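Local coordinates for YchF GTP-binding protein (Schizosaccharomyces pombe, PDB 1NI3) that hydrolyses ATP, and GTP less efficiently, with magnesium as cofactor, and negatively regulates the G2/M transition of the cell cycle, at residues 89-97 against 108-116; 199-207 against 254-262. One frame throughout, in Å; residues are numbered along the deposited sequence.

How the interactions relate
Both contacts belong to the OBG-type G domain but do different jobs in it. Interaction 1 (89-97 against 108-116) lies beside the nucleotide pocket: the side chain of Ala93 is about 4 Å from that of Lys33, a predicted ATP-binding residue, and about 6 Å from a bound sulfate. Interaction 2 (199-207 against 254-262) is away from the annotated sites and joins two loops, mainly by charge. The centres of interaction 1 and interaction 2 are about 22 Å apart and their nearest atoms about 10 Å, so they do not touch. The loop before strand 227-232 reaches both: Leu222 touches Val113 of interaction 1, while Thr223 bonds the backbone of Arg204 in interaction 2.

Interaction 1: residues 89-97 against 108-116; sequences VFDIAGLTK and AFLSHVRAV
Ile92, buried, packs on Phe109 in the close-packed part of this contact. The branch methyl CG2 of Ile92 sits over one face of the phenyl ring, offset toward its rim, in a CH-pi arrangement. It points there because it stands anti to the backbone N, with CG1 beside that nitrogen (chi1 -51°). The same methyl meets Val113 CG2 at 3.8 Å, and Ala93 CB lies 4.1 Å from Phe109 CE1. Replacing Phe109 by an alanine would probably leave the Ile92 methyl without the ring face it packs on and open a gap beside Ala93.

Nearer solvent, His112 is partly exposed but still well covered. Leu95 CB stands over the centre of the imidazole, 3.9 Å from the ring centroid, while Thr96 CG2 approaches the ring edge, 3.4 Å from His112 CD2. The loose end is at the exposed Ala108, whose CB Thr96 CG2 only brushes at 4.1 Å. Leu95 O lies 3.0 Å from His112 NE2, but the angle is too poor for a hydrogen bond. Thr96 OG1 makes a weak bond back to Ile92 O, within its own turn.

Asp91 to Gly94 fit the DxxG (G3) motif of P-loop GTPases, which begins switch II. No hydrogen bond crosses between the segments; through Ile92 and Ala93, apolar and CH-pi contacts hold the motif against helix 107-113, consistent with a switch that can shift during the nucleotide cycle.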
loop_
_atom_site.group_PDB
_atom_site.type_symbol
_atom_site.label_atom_id
_atom_site.label_comp_id
_atom_site.label_asym_id
_atom_site.label_seq_id
_atom_site.Cartn_x
_atom_site.Cartn_y
_atom_site.Cartn_z
ATOM N N VAL A 89 5.872 1.213 -5.788
ATOM C CA VAL A 89 4.698 1.033 -6.626
ATOM C C VAL A 89 5.090 0.303 -7.906
ATOM O O VAL A 89 5.916 0.787 -8.678
ATOM C CB VAL A 89 4.064 2.405 -6.959
ATOM C CG1 VAL A 89 2.764 2.219 -7.737
ATOM C CG2 VAL A 89 3.823 3.184 -5.688
ATOM N N PHE A 90 4.490 -0.867 -8.122
ATOM C CA PHE A 90 4.791 -1.665 -9.304
ATOM C C PHE A 90 3.794 -1.583 -10.441
ATOM O O PHE A 90 2.567 -1.591 -10.239
ATOM C CB PHE A 90 4.992 -3.130 -8.935
ATOM C CG PHE A 90 6.408 -3.459 -8.564
ATOM C CD1 PHE A 90 6.735 -3.820 -7.265
ATOM C CD2 PHE A 90 7.431 -3.373 -9.508
ATOM C CE1 PHE A 90 8.055 -4.082 -6.912
ATOM C CE2 PHE A 90 8.759 -3.636 -9.157
ATOM C CZ PHE A 90 9.073 -3.991 -7.864
ATOM N N ASP A 91 4.353 -1.499 -11.644
ATOM C CA ASP A 91 3.582 -1.434 -12.872
ATOM C C ASP A 91 3.350 -2.859 -13.379
ATOM O O ASP A 91 3.987 -3.318 -14.321
ATOM C CB ASP A 91 4.338 -0.611 -13.909
ATOM C CG ASP A 91 3.661 -0.622 -15.252
ATOM O OD1 ASP A 91 2.410 -0.599 -15.275
ATOM O OD2 ASP A 91 4.374 -0.644 -16.281
ATOM N N ILE A 92 2.424 -3.548 -12.724
ATOM C CA ILE A 92 2.064 -4.916 -13.062
ATOM C C ILE A 92 1.951 -5.103 -14.579
ATOM O O ILE A 92 2.579 -6.000 -15.146
ATOM C CB ILE A 92 0.729 -5.299 -12.397
ATOM C CG1 ILE A 92 0.797 -4.968 -10.906
ATOM C CG2 ILE A 92 0.449 -6.782 -12.625
ATOM C CD1 ILE A 92 1.915 -5.678 -10.177
ATOM N N ALA A 93 1.146 -4.268 -15.231
ATOM C CA ALA A 93 0.981 -4.372 -16.675
ATOM C C ALA A 93 2.345 -4.383 -17.357
ATOM O O ALA A 93 2.639 -5.268 -18.149
ATOM C CB ALA A 93 0.148 -3.220 -17.190
ATOM N N GLY A 94 3.181 -3.406 -17.045
ATOM C CA GLY A 94 4.493 -3.351 -17.657
ATOM C C GLY A 94 5.332 -4.602 -17.481
ATOM O O GLY A 94 6.198 -4.880 -18.312
ATOM N N LEU A 95 5.084 -5.356 -16.412
ATOM C CA LEU A 95 5.851 -6.574 -16.125
ATOM C C LEU A 95 5.379 -7.790 -16.895
ATOM O O LEU A 95 5.798 -8.905 -16.602
ATOM C CB LEU A 95 5.801 -6.904 -14.636
ATOM C CG LEU A 95 6.594 -5.957 -13.743
ATOM C CD1 LEU A 95 6.181 -6.153 -12.296
ATOM C CD2 LEU A 95 8.078 -6.209 -13.940
ATOM N N THR A 96 4.511 -7.576 -17.872
ATOM C CA THR A 96 4.003 -8.661 -18.687
ATOM C C THR A 96 3.380 -8.067 -19.926
ATOM O O THR A 96 2.235 -7.626 -19.883
ATOM C CB THR A 96 2.924 -9.483 -17.950
ATOM O OG1 THR A 96 2.315 -8.690 -16.922
ATOM C CG2 THR A 96 3.522 -10.737 -17.349
ATOM N N LYS A 97 4.114 -8.037 -21.032
ATOM C CA LYS A 97 3.536 -7.457 -22.241
ATOM C C LYS A 97 2.239 -8.154 -22.637
ATOM O O LYS A 97 1.293 -7.509 -23.095
ATOM C CB LYS A 97 4.517 -7.515 -23.410
ATOM C CG LYS A 97 4.808 -6.136 -24.028
ATOM C CD LYS A 97 3.538 -5.388 -24.466
ATOM C CE LYS A 97 2.860 -6.055 -25.654
ATOM N NZ LYS A 97 1.721 -5.244 -26.149
ATOM N N ALA A 108 -1.092 -14.617 -15.995
ATOM C CA ALA A 108 0.240 -14.028 -15.964
ATOM C C ALA A 108 0.220 -12.754 -15.125
ATOM O O ALA A 108 1.010 -12.596 -14.188
ATOM C CB ALA A 108 0.714 -13.714 -17.376
ATOM N N PHE A 109 -0.686 -11.849 -15.488
ATOM C CA PHE A 109 -0.855 -10.582 -14.789
ATOM C C PHE A 109 -0.927 -10.865 -13.298
ATOM O O PHE A 109 -0.234 -10.249 -12.500
ATOM C CB PHE A 109 -2.144 -9.901 -15.241
ATOM C CG PHE A 109 -2.260 -8.482 -14.785
ATOM C CD1 PHE A 109 -1.543 -7.476 -15.423
ATOM C CD2 PHE A 109 -3.056 -8.149 -13.697
ATOM C CE1 PHE A 109 -1.612 -6.154 -14.985
ATOM C CE2 PHE A 109 -3.131 -6.834 -13.251
ATOM C CZ PHE A 109 -2.404 -5.833 -13.899
ATOM N N LEU A 110 -1.777 -11.807 -12.931
ATOM C CA LEU A 110 -1.899 -12.167 -11.542
ATOM C C LEU A 110 -0.619 -12.733 -10.953
ATOM O O LEU A 110 -0.274 -12.415 -9.821
ATOM C CB LEU A 110 -3.041 -13.156 -11.342
ATOM C CG LEU A 110 -4.441 -12.571 -11.497
ATOM C CD1 LEU A 110 -5.462 -13.662 -11.265
ATOM C CD2 LEU A 110 -4.639 -11.441 -10.504
ATOM N N SER A 111 0.100 -13.563 -11.697
ATOM C CA SER A 111 1.333 -14.132 -11.147
ATOM C C SER A 111 2.281 -13.072 -10.582
ATOM O O SER A 111 3.066 -13.360 -9.693
ATOM C CB SER A 111 2.062 -15.011 -12.185
ATOM O OG SER A 111 2.811 -14.231 -13.103
ATOM N N HIS A 112 2.180 -11.849 -11.093
ATOM C CA HIS A 112 3.012 -10.725 -10.647
ATOM C C HIS A 112 2.386 -9.971 -9.498
ATOM O O HIS A 112 3.072 -9.405 -8.650
ATOM C CB HIS A 112 3.242 -9.744 -11.788
ATOM C CG HIS A 112 4.300 -10.181 -12.742
ATOM N ND1 HIS A 112 5.616 -10.287 -12.371
ATOM C CD2 HIS A 112 4.225 -10.582 -14.034
ATOM C CE1 HIS A 112 6.321 -10.743 -13.401
ATOM N NE2 HIS A 112 5.499 -10.928 -14.412
ATOM N N VAL A 113 1.066 -9.942 -9.502
ATOM C CA VAL A 113 0.324 -9.283 -8.451
ATOM C C VAL A 113 0.639 -9.973 -7.128
ATOM O O VAL A 113 0.777 -9.324 -6.090
ATOM C CB VAL A 113 -1.181 -9.367 -8.725
ATOM C CG1 VAL A 113 -1.965 -9.022 -7.469
ATOM C CG2 VAL A 113 -1.547 -8.419 -9.848
ATOM N N ARG A 114 0.773 -11.294 -7.179
ATOM C CA ARG A 114 1.070 -12.084 -5.992
ATOM C C ARG A 114 2.311 -11.599 -5.274
ATOM O O ARG A 114 2.426 -11.736 -4.065
ATOM C CB ARG A 114 1.258 -13.567 -6.369
ATOM C CG ARG A 114 0.013 -14.261 -6.887
ATOM C CD ARG A 114 0.313 -15.644 -7.458
ATOM N NE ARG A 114 -0.898 -16.304 -7.951
ATOM C CZ ARG A 114 -1.776 -16.929 -7.172
ATOM N NH1 ARG A 114 -1.580 -16.990 -5.858
ATOM N NH2 ARG A 114 -2.859 -17.482 -7.703
ATOM N N ALA A 115 3.238 -11.029 -6.021
ATOM C CA ALA A 115 4.478 -10.581 -5.415
ATOM C C ALA A 115 4.323 -9.228 -4.745
ATOM O O ALA A 115 5.287 -8.645 -4.249
ATOM C CB ALA A 115 5.570 -10.510 -6.469
ATOM N N VAL A 116 3.094 -8.741 -4.709
ATOM C CA VAL A 116 2.808 -7.429 -4.140
ATOM C C VAL A 116 1.992 -7.563 -2.830
ATOM O O VAL A 116 1.560 -8.666 -2.474
ATOM C CB VAL A 116 2.096 -6.578 -5.233
ATOM C CG1 VAL A 116 0.680 -6.210 -4.831
ATOM C CG2 VAL A 116 2.942 -5.384 -5.584
#

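Interaction 2: residues 199-207 against 254-262; sequences TKQPIRKGD and DENSPGDTL
Arg204 and Lys205, neighbours in a 3-10 segment, converge on the carboxylate of Asp260 in a salt-bridge network. The guanidinium presents its edge, with Asp260 CG near its plane and the two flat groups turned 69° apart. Its bonds are long and weak: NE and NH2 both reach Asp260 OD1, the latter at 3.3 Å, and NH2 also reaches OD2. Lys205 NZ bonds weakly to each carboxylate oxygen, 3.0 Å from Asp260 OD2.

Outside the salt bridges, one hydrogen bond crosses, from Lys205 NZ to Pro258 O at 2.7 Å; its acceptor is a neutral carbonyl, and the donor is tilted 22° from the carbonyl plane. A bend at chi2 (-65°) folds the lysine chain before it runs out straight to these acceptors. Within its own loop, Ser257 OG donates to Asp260 OD2 at 2.6 Å, on the syn side but 33° out of the carboxylate plane.

Van der Waals contacts are sparser. Pro202 CG lies 4.1 Å from Ser257 OG, and Gln201 OE1 passes Pro258 CD at 3.9 Å.

With two cations and a serine hydroxyl around it, Asp260 is likely to stay ionised, and its charge probably helps tie the loop after helix 179-199 to the one leading into strand 262-265.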
loop_
_atom_site.group_PDB
_atom_site.type_symbol
_atom_site.label_atom_id
_atom_site.label_comp_id
_atom_site.label_asym_id
_atom_site.label_seq_id
_atom_site.Cartn_x
_atom_site.Cartn_y
_atom_site.Cartn_z
ATOM N N THR A 199 -19.946 -17.131 0.938
ATOM C CA THR A 199 -20.056 -15.706 1.195
ATOM C C THR A 199 -19.722 -14.889 -0.046
ATOM O O THR A 199 -20.231 -13.782 -0.216
ATOM C CB THR A 199 -19.118 -15.310 2.335
ATOM O OG1 THR A 199 -19.069 -16.371 3.298
ATOM C CG2 THR A 199 -19.612 -14.055 3.013
ATOM N N LYS A 200 -18.866 -15.445 -0.905
ATOM C CA LYS A 200 -18.452 -14.791 -2.145
ATOM C C LYS A 200 -17.855 -13.395 -1.972
ATOM O O LYS A 200 -18.136 -12.486 -2.763
ATOM C CB LYS A 200 -19.628 -14.723 -3.122
ATOM C CG LYS A 200 -19.979 -16.046 -3.763
ATOM C CD LYS A 200 -20.873 -15.852 -4.978
ATOM C CE LYS A 200 -20.891 -17.105 -5.839
ATOM N NZ LYS A 200 -19.491 -17.492 -6.179
ATOM N N GLN A 201 -17.030 -13.234 -0.937
ATOM C CA GLN A 201 -16.359 -11.958 -0.644
ATOM C C GLN A 201 -14.859 -12.134 -0.369
ATOM O O GLN A 201 -14.433 -13.167 0.150
ATOM C CB GLN A 201 -16.998 -11.272 0.566
ATOM C CG GLN A 201 -18.267 -10.513 0.249
ATOM C CD GLN A 201 -18.484 -9.328 1.182
ATOM O OE1 GLN A 201 -17.667 -8.404 1.231
ATOM N NE2 GLN A 201 -19.590 -9.347 1.918
ATOM N N PRO A 202 -14.044 -11.123 -0.712
ATOM C CA PRO A 202 -12.602 -11.218 -0.480
ATOM C C PRO A 202 -12.279 -11.571 0.963
ATOM O O PRO A 202 -12.841 -11.003 1.899
ATOM C CB PRO A 202 -12.084 -9.846 -0.908
ATOM C CG PRO A 202 -13.286 -8.968 -0.858
ATOM C CD PRO A 202 -14.385 -9.845 -1.355
ATOM N N ILE A 203 -11.371 -12.528 1.126
ATOM C CA ILE A 203 -10.966 -13.026 2.440
ATOM C C ILE A 203 -10.571 -11.917 3.429
ATOM O O ILE A 203 -10.785 -12.045 4.643
ATOM C CB ILE A 203 -9.788 -14.044 2.302
ATOM C CG1 ILE A 203 -9.887 -15.100 3.395
ATOM C CG2 ILE A 203 -8.449 -13.331 2.361
ATOM C CD1 ILE A 203 -11.075 -16.043 3.223
ATOM N N ARG A 204 -10.014 -10.824 2.916
ATOM C CA ARG A 204 -9.602 -9.739 3.789
ATOM C C ARG A 204 -10.799 -9.113 4.500
ATOM O O ARG A 204 -10.631 -8.306 5.418
ATOM C CB ARG A 204 -8.875 -8.672 2.988
ATOM C CG ARG A 204 -9.736 -7.881 2.044
ATOM C CD ARG A 204 -8.956 -6.676 1.581
ATOM N NE ARG A 204 -9.728 -5.832 0.685
ATOM C CZ ARG A 204 -9.853 -6.055 -0.616
ATOM N NH1 ARG A 204 -9.249 -7.097 -1.177
ATOM N NH2 ARG A 204 -10.587 -5.237 -1.359
ATOM N N LYS A 205 -12.004 -9.494 4.086
ATOM C CA LYS A 205 -13.218 -8.944 4.676
ATOM C C LYS A 205 -13.881 -9.817 5.735
ATOM O O LYS A 205 -14.790 -9.369 6.437
ATOM C CB LYS A 205 -14.228 -8.630 3.571
ATOM C CG LYS A 205 -13.698 -7.691 2.501
ATOM C CD LYS A 205 -13.391 -6.309 3.062
ATOM C CE LYS A 205 -12.914 -5.351 1.973
ATOM N NZ LYS A 205 -12.493 -4.038 2.534
ATOM N N GLY A 206 -13.430 -11.057 5.851
ATOM C CA GLY A 206 -14.017 -11.945 6.831
ATOM C C GLY A 206 -13.665 -11.506 8.232
ATOM O O GLY A 206 -12.856 -10.601 8.430
ATOM N N ASP A 207 -14.293 -12.149 9.207
ATOM C CA ASP A 207 -14.058 -11.870 10.614
ATOM C C ASP A 207 -13.305 -13.084 11.139
ATOM O O ASP A 207 -13.912 -14.044 11.612
ATOM C CB ASP A 207 -15.394 -11.706 11.345
ATOM C CG ASP A 207 -15.225 -11.500 12.837
ATOM O OD1 ASP A 207 -14.308 -10.742 13.234
ATOM O OD2 ASP A 207 -16.012 -12.080 13.619
ATOM N N ASP A 254 -19.626 -0.217 -1.778
ATOM C CA ASP A 254 -20.276 -0.429 -0.488
ATOM C C ASP A 254 -21.045 -1.744 -0.435
ATOM O O ASP A 254 -21.382 -2.232 0.641
ATOM C CB ASP A 254 -21.241 0.722 -0.198
ATOM C CG ASP A 254 -20.556 2.070 -0.198
ATOM O OD1 ASP A 254 -19.670 2.292 0.657
ATOM O OD2 ASP A 254 -20.903 2.911 -1.054
ATOM N N GLU A 255 -21.320 -2.321 -1.595
ATOM C CA GLU A 255 -22.063 -3.564 -1.636
ATOM C C GLU A 255 -21.261 -4.716 -2.224
ATOM O O GLU A 255 -21.841 -5.660 -2.755
ATOM C CB GLU A 255 -23.347 -3.357 -2.447
ATOM C CG GLU A 255 -24.345 -2.382 -1.830
ATOM C CD GLU A 255 -25.403 -1.917 -2.822
ATOM O OE1 GLU A 255 -25.980 -2.772 -3.530
ATOM O OE2 GLU A 255 -25.667 -0.695 -2.887
ATOM N N ASN A 256 -19.938 -4.651 -2.140
ATOM C CA ASN A 256 -19.126 -5.720 -2.712
ATOM C C ASN A 256 -17.731 -5.761 -2.120
ATOM O O ASN A 256 -17.097 -6.817 -2.030
ATOM C CB ASN A 256 -19.012 -5.529 -4.218
ATOM C CG ASN A 256 -20.320 -5.778 -4.936
ATOM O OD1 ASN A 256 -20.766 -6.920 -5.049
ATOM N ND2 ASN A 256 -20.961 -4.707 -5.400
ATOM N N SER A 257 -17.252 -4.591 -1.732
ATOM C CA SER A 257 -15.942 -4.470 -1.140
ATOM C C SER A 257 -16.032 -3.239 -0.272
ATOM O O SER A 257 -15.478 -2.191 -0.594
ATOM C CB SER A 257 -14.886 -4.289 -2.224
ATOM O OG SER A 257 -13.693 -4.959 -1.850
ATOM N N PRO A 258 -16.759 -3.352 0.846
ATOM C CA PRO A 258 -16.941 -2.244 1.782
ATOM C C PRO A 258 -15.675 -1.888 2.539
ATOM O O PRO A 258 -14.820 -2.740 2.776
ATOM C CB PRO A 258 -18.040 -2.759 2.694
ATOM C CG PRO A 258 -17.741 -4.226 2.754
ATOM C CD PRO A 258 -17.465 -4.560 1.313
ATOM N N GLY A 259 -15.566 -0.613 2.894
ATOM C CA GLY A 259 -14.424 -0.140 3.642
ATOM C C GLY A 259 -13.292 0.374 2.789
ATOM O O GLY A 259 -12.623 1.342 3.144
ATOM N N ASP A 260 -13.076 -0.277 1.656
ATOM C CA ASP A 260 -11.996 0.105 0.757
ATOM C C ASP A 260 -12.063 1.566 0.316
ATOM O O ASP A 260 -13.118 2.086 -0.042
ATOM C CB ASP A 260 -11.999 -0.823 -0.447
ATOM C CG ASP A 260 -11.827 -2.263 -0.042
ATOM O OD1 ASP A 260 -10.763 -2.595 0.529
ATOM O OD2 ASP A 260 -12.756 -3.062 -0.266
ATOM N N THR A 261 -10.914 2.222 0.360
ATOM C CA THR A 261 -10.812 3.618 -0.007
ATOM C C THR A 261 -11.118 3.859 -1.464
ATOM O O THR A 261 -10.703 3.098 -2.338
ATOM C CB THR A 261 -9.410 4.149 0.233
ATOM O OG1 THR A 261 -8.998 3.816 1.560
ATOM C CG2 THR A 261 -9.382 5.658 0.040
ATOM N N LEU A 262 -11.821 4.951 -1.724
ATOM C CA LEU A 262 -12.183 5.319 -3.080
ATOM C C LEU A 262 -11.674 6.735 -3.357
ATOM O O LEU A 262 -12.188 7.712 -2.818
ATOM C CB LEU A 262 -13.700 5.228 -3.212
ATOM C CG LEU A 262 -14.316 5.216 -4.601
ATOM C CD1 LEU A 262 -15.814 4.985 -4.489
ATOM C CD2 LEU A 262 -14.033 6.528 -5.284
#